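Local coordinates for pectinesterase (PDB 5C1E), which catalyses removal of methyl ester groups from pectin, releasing methanol, and may contribute to the maceration and soft-rotting of plant tissue, at residues Y19-I22 and G23-L26; S187-T191 and S192-G196. One frame throughout, in Å; residues are numbered along the deposited sequence.

Overall arrangement
The chain folds as a right-handed parallel beta-helix, and the two contacts follow one another along it without nesting or crossing. Contact 1 comes first. It turns the loop after strand 11-13 into helix 22-29. This helix packs against strands 11-13, 36-40 and 49-51 and so covers the N-terminal end of the beta-helix. Many coils later comes contact 2. It closes the loop that leaves strand 182-187 and returns to strand 198-201, joining two of the parallel sheets at the surface. The centres of the two contacts lie about 37 Å apart, and their nearest atoms are about 25 Å apart. Both lie away from the predicted active-site aspartate, Asp161.

Contact 1 of 2, residues Y19-I22 and G23-L26; sequences YSTI and GDAL
Thr21 OG1 accepts a hydrogen bond from Asp24 N at 2.9 Å, with an angle of 151° at the hydrogen. This is an N-cap: Thr21 stands just before helix 22-29 and serves an amide of its first turn. Its hydroxyl is turned in between the backbone N and the carbonyl carbon (chi1 77°), which points OG1 at that amide. The side chain of Asp24 folds back across Thr21, and its CG comes to 3.0 Å from Thr21 OG1. The hydroxyl is not well angled for a bond to either carboxylate oxygen.

Asp24 OD2 instead takes a bond from a water at 2.7 Å. The same water accepts from Ser20 N, so it bridges the loop to the helix. The other first amides, Ile22 N and Gly23 N, bond to the carboxylate of Glu47. This negative group and that of Asp24 probably suit the positive end of the helix dipole.

Regular helical bonding then takes over. Leu26 N gives a nearly straight bond to Ile22 O at 3.0 Å. The bond from Ala25 N to Thr21 O is weak.

Ile22 CG2 meets Leu26 CD1 at 4.2 Å. Ile22 and Leu26 reach strand 49-51, and Ile22 and Ala25 touch Val13, so the helix caps the hydrophobic end of the beta-helix. Tyr19 lies alongside the first turn. Its ring receives a CH-pi contact from Ala25 CA, 4.1 Å from the ring centroid and 16° off the normal. Ala25 CB touches the ring at Tyr19 CD2, 3.8 Å away.

Contact 2 of 2, residues S187-T191 and S192-G196; sequences SSRET and SSDSG. With SO4 (sulfate ion), chain G.
Arg189 grips one backbone oxygen, Asp194 O, with two nitrogens, and so draws together two parts of a surface loop between strands 182-187 and 198-201 of the beta-helix. The bond from Arg189 NE to Asp194 O is 2.9 Å, and that from Arg189 NH1 to the same oxygen is 3.0 Å. The oxygen sits in the guanidinium plane. NE approaches from above the carbonyl plane, whereas NH1 lies in it. The arginine chain is extended as far as NE, with CG anti to the backbone N (chi1 180°). A turn about the CD-NE bond (chi4 -91°) then brings NE and NH1 to Asp194 O. Arg189 NH2 bonds to Leu226 O, which further fixes the group's rotation.

Three turns shape the loop. Ser187 OG accepts from Arg189 N in an ST turn. A type I beta turn runs from Thr191 to Asp194, closed by a weak bond from Asp194 N to Thr191 O. Asp194 OD1 accepts from Gly196 N at 2.8 Å, making an Asx turn.

The opposite charges lie near each other without a salt bridge: Arg189 NE is 4.1 Å from Asp194 OD1. The Asp194 carboxylate lies beside the aliphatic part of Arg189, with OD2 3.6 Å from Arg189 CG. Its plane is 69° from that of the guanidinium. Asp194 OD2 also lies close to Asp166 OD1, a like charge that might raise the pKa of Asp194, an effect the nearby Arg189 would partly offset.

A water bridges the loop, accepting from Glu190 N and donating to Asp194 OD2. A sulfate, probably from the crystallisation liquor, sits at the turn. Ser193 N donates to sulfate O2 at 2.9 Å.

Contact 1 of 2, residues Y19-I22 and G23-L26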
loop_
_atom_site.group_PDB
_atom_site.type_symbol
_atom_site.label_atom_id
_atom_site.label_comp_id
_atom_site.label_asym_id
_atom_site.label_seq_id
_atom_site.Cartn_x
_atom_site.Cartn_y
_atom_site.Cartn_z
ATOM N N TYR A 19 20.486 -1.875 18.153
ATOM C CA TYR A 19 20.606 -2.871 17.083
ATOM C C TYR A 19 21.053 -2.201 15.784
ATOM O O TYR A 19 20.609 -1.096 15.469
ATOM C CB TYR A 19 19.268 -3.588 16.873
ATOM C CG TYR A 19 18.661 -4.062 18.183
ATOM C CD1 TYR A 19 19.086 -5.251 18.765
ATOM C CD2 TYR A 19 17.722 -3.291 18.868
ATOM C CE1 TYR A 19 18.557 -5.702 19.962
ATOM C CE2 TYR A 19 17.196 -3.715 20.085
ATOM C CZ TYR A 19 17.614 -4.941 20.618
ATOM O OH TYR A 19 17.129 -5.399 21.822
ATOM N N SER A 20 21.918 -2.883 15.039
ATOM C CA SER A 20 22.445 -2.351 13.781
ATOM C C SER A 20 21.511 -2.621 12.602
ATOM O O SER A 20 21.524 -1.872 11.617
ATOM C CB SER A 20 23.816 -2.954 13.478
ATOM O OG SER A 20 23.750 -4.361 13.451
ATOM N N THR A 21 20.710 -3.682 12.708
ATOM C CA THR A 21 19.727 -4.043 11.689
ATOM C C THR A 21 18.288 -4.064 12.252
ATOM O O THR A 21 18.057 -4.283 13.447
ATOM C CB THR A 21 20.044 -5.418 11.038
ATOM O OG1 THR A 21 19.675 -6.488 11.919
ATOM C CG2 THR A 21 21.521 -5.529 10.645
ATOM N N ILE A 22 17.320 -3.862 11.366
ATOM C CA ILE A 22 15.918 -3.970 11.740
ATOM C C ILE A 22 15.610 -5.417 12.124
ATOM O O ILE A 22 14.931 -5.661 13.103
ATOM C CB ILE A 22 14.972 -3.466 10.634
ATOM C CG1 ILE A 22 15.276 -1.996 10.302
ATOM C CG2 ILE A 22 13.520 -3.582 11.069
ATOM C CD1 ILE A 22 14.615 -1.497 9.051
ATOM N N GLY A 23 16.136 -6.361 11.355
ATOM C CA GLY A 23 15.982 -7.779 11.646
ATOM C C GLY A 23 16.422 -8.174 13.048
ATOM O O GLY A 23 15.782 -8.989 13.695
ATOM N N ASP A 24 17.526 -7.602 13.517
ATOM C CA ASP A 24 17.996 -7.892 14.870
ATOM C C ASP A 24 17.002 -7.393 15.909
ATOM O O ASP A 24 16.781 -8.069 16.908
ATOM C CB ASP A 24 19.374 -7.286 15.114
ATOM C CG ASP A 24 20.470 -8.002 14.354
ATOM O OD1 ASP A 24 20.242 -9.094 13.826
ATOM O OD2 ASP A 24 21.572 -7.450 14.292
ATOM N N ALA A 25 16.395 -6.218 15.684
ATOM C CA ALA A 25 15.395 -5.694 16.634
ATOM C C ALA A 25 14.111 -6.537 16.644
ATOM O O ALA A 25 13.553 -6.823 17.707
ATOM C CB ALA A 25 15.054 -4.241 16.342
ATOM N N LEU A 26 13.639 -6.912 15.456
ATOM C CA LEU A 26 12.503 -7.827 15.331
ATOM C C LEU A 26 12.777 -9.147 16.080
ATOM O O LEU A 26 11.926 -9.621 16.832
ATOM C CB LEU A 26 12.195 -8.115 13.853
ATOM C CG LEU A 26 11.651 -6.941 13.031
ATOM C CD1 LEU A 26 11.574 -7.304 11.552
ATOM C CD2 LEU A 26 10.285 -6.515 13.551
HETATM O O HOH W 1 22.302 -5.621 16.134
#

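Contact 2 of 2, residues S187-T191 and S192-G196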
loop_
_atom_site.group_PDB
_atom_site.type_symbol
_atom_site.label_atom_id
_atom_site.label_comp_id
_atom_site.label_asym_id
_atom_site.label_seq_id
_atom_site.Cartn_x
_atom_site.Cartn_y
_atom_site.Cartn_z
ATOM N N SER A 187 -7.558 -6.235 -8.063
ATOM C CA SER A 187 -8.219 -6.914 -6.955
ATOM C C SER A 187 -8.525 -8.360 -7.319
ATOM O O SER A 187 -8.979 -8.639 -8.428
ATOM C CB SER A 187 -9.511 -6.213 -6.557
ATOM O OG SER A 187 -10.306 -7.040 -5.719
ATOM N N SER A 188 -8.303 -9.248 -6.353
ATOM C CA SER A 188 -8.600 -10.671 -6.493
ATOM C C SER A 188 -9.870 -11.089 -5.726
ATOM O O SER A 188 -10.083 -12.282 -5.460
ATOM C CB SER A 188 -7.395 -11.509 -6.039
ATOM O OG SER A 188 -6.984 -11.108 -4.745
ATOM N N ARG A 189 -10.759 -10.135 -5.445
ATOM C CA ARG A 189 -12.067 -10.491 -4.915
ATOM C C ARG A 189 -12.762 -11.431 -5.906
ATOM O O ARG A 189 -12.824 -11.145 -7.109
ATOM C CB ARG A 189 -12.912 -9.240 -4.662
ATOM C CG ARG A 189 -14.293 -9.537 -4.113
ATOM C CD ARG A 189 -14.999 -8.274 -3.625
ATOM N NE ARG A 189 -16.348 -8.562 -3.132
ATOM C CZ ARG A 189 -17.473 -8.545 -3.862
ATOM N NH1 ARG A 189 -18.624 -8.850 -3.288
ATOM N NH2 ARG A 189 -17.477 -8.218 -5.156
ATOM N N GLU A 190 -13.268 -12.559 -5.407
ATOM C CA GLU A 190 -13.756 -13.606 -6.303
ATOM C C GLU A 190 -15.083 -14.289 -5.941
ATOM O O GLU A 190 -15.552 -15.111 -6.710
ATOM C CB GLU A 190 -12.659 -14.660 -6.513
ATOM C CG GLU A 190 -12.428 -15.592 -5.349
ATOM C CD GLU A 190 -11.180 -16.471 -5.510
ATOM O OE1 GLU A 190 -10.998 -17.386 -4.670
ATOM O OE2 GLU A 190 -10.390 -16.267 -6.452
ATOM N N THR A 191 -15.686 -13.935 -4.809
ATOM C CA THR A 191 -16.981 -14.494 -4.401
ATOM C C THR A 191 -17.879 -13.395 -3.891
ATOM O O THR A 191 -17.405 -12.359 -3.428
ATOM C CB THR A 191 -16.868 -15.576 -3.296
ATOM O OG1 THR A 191 -16.255 -15.036 -2.105
ATOM C CG2 THR A 191 -16.103 -16.779 -3.811
ATOM N N SER A 192 -19.191 -13.613 -4.000
ATOM C CA SER A 192 -20.169 -12.634 -3.537
ATOM C C SER A 192 -20.132 -12.463 -2.011
ATOM O O SER A 192 -20.439 -11.373 -1.533
ATOM C CB SER A 192 -21.587 -13.016 -3.994
ATOM O OG SER A 192 -21.690 -13.035 -5.409
ATOM N N SER A 193 -19.737 -13.518 -1.281
ATOM C CA SER A 193 -19.695 -13.487 0.185
ATOM C C SER A 193 -18.551 -12.624 0.724
ATOM O O SER A 193 -18.578 -12.222 1.875
ATOM C CB SER A 193 -19.610 -14.906 0.770
ATOM O OG SER A 193 -18.438 -15.587 0.351
ATOM N N ASP A 194 -17.561 -12.338 -0.120
ATOM C CA ASP A 194 -16.452 -11.457 0.199
ATOM C C ASP A 194 -16.962 -10.015 0.368
ATOM O O ASP A 194 -17.433 -9.388 -0.578
ATOM C CB ASP A 194 -15.421 -11.545 -0.944
ATOM C CG ASP A 194 -14.101 -10.827 -0.641
ATOM O OD1 ASP A 194 -14.079 -9.784 0.041
ATOM O OD2 ASP A 194 -13.068 -11.293 -1.157
ATOM N N SER A 195 -16.848 -9.483 1.571
ATOM C CA SER A 195 -17.380 -8.155 1.856
ATOM C C SER A 195 -16.354 -7.043 1.619
ATOM O O SER A 195 -16.608 -5.900 1.936
ATOM C CB SER A 195 -17.886 -8.098 3.293
ATOM O OG SER A 195 -16.829 -8.353 4.185
ATOM N N GLY A 196 -15.210 -7.383 1.042
ATOM C CA GLY A 196 -14.135 -6.430 0.855
ATOM C C GLY A 196 -14.299 -5.424 -0.272
ATOM O O GLY A 196 -15.037 -5.645 -1.228
HETATM S S SO4 G . -20.980 -16.893 -2.197
HETATM O O1 SO4 G . -20.753 -18.135 -1.424
HETATM O O2 SO4 G . -19.693 -16.185 -2.301
HETATM O O3 SO4 G . -21.968 -16.030 -1.514
HETATM O O4 SO4 G . -21.493 -17.241 -3.533
HETATM O O HOH W 2 -13.062 -13.392 -2.728
#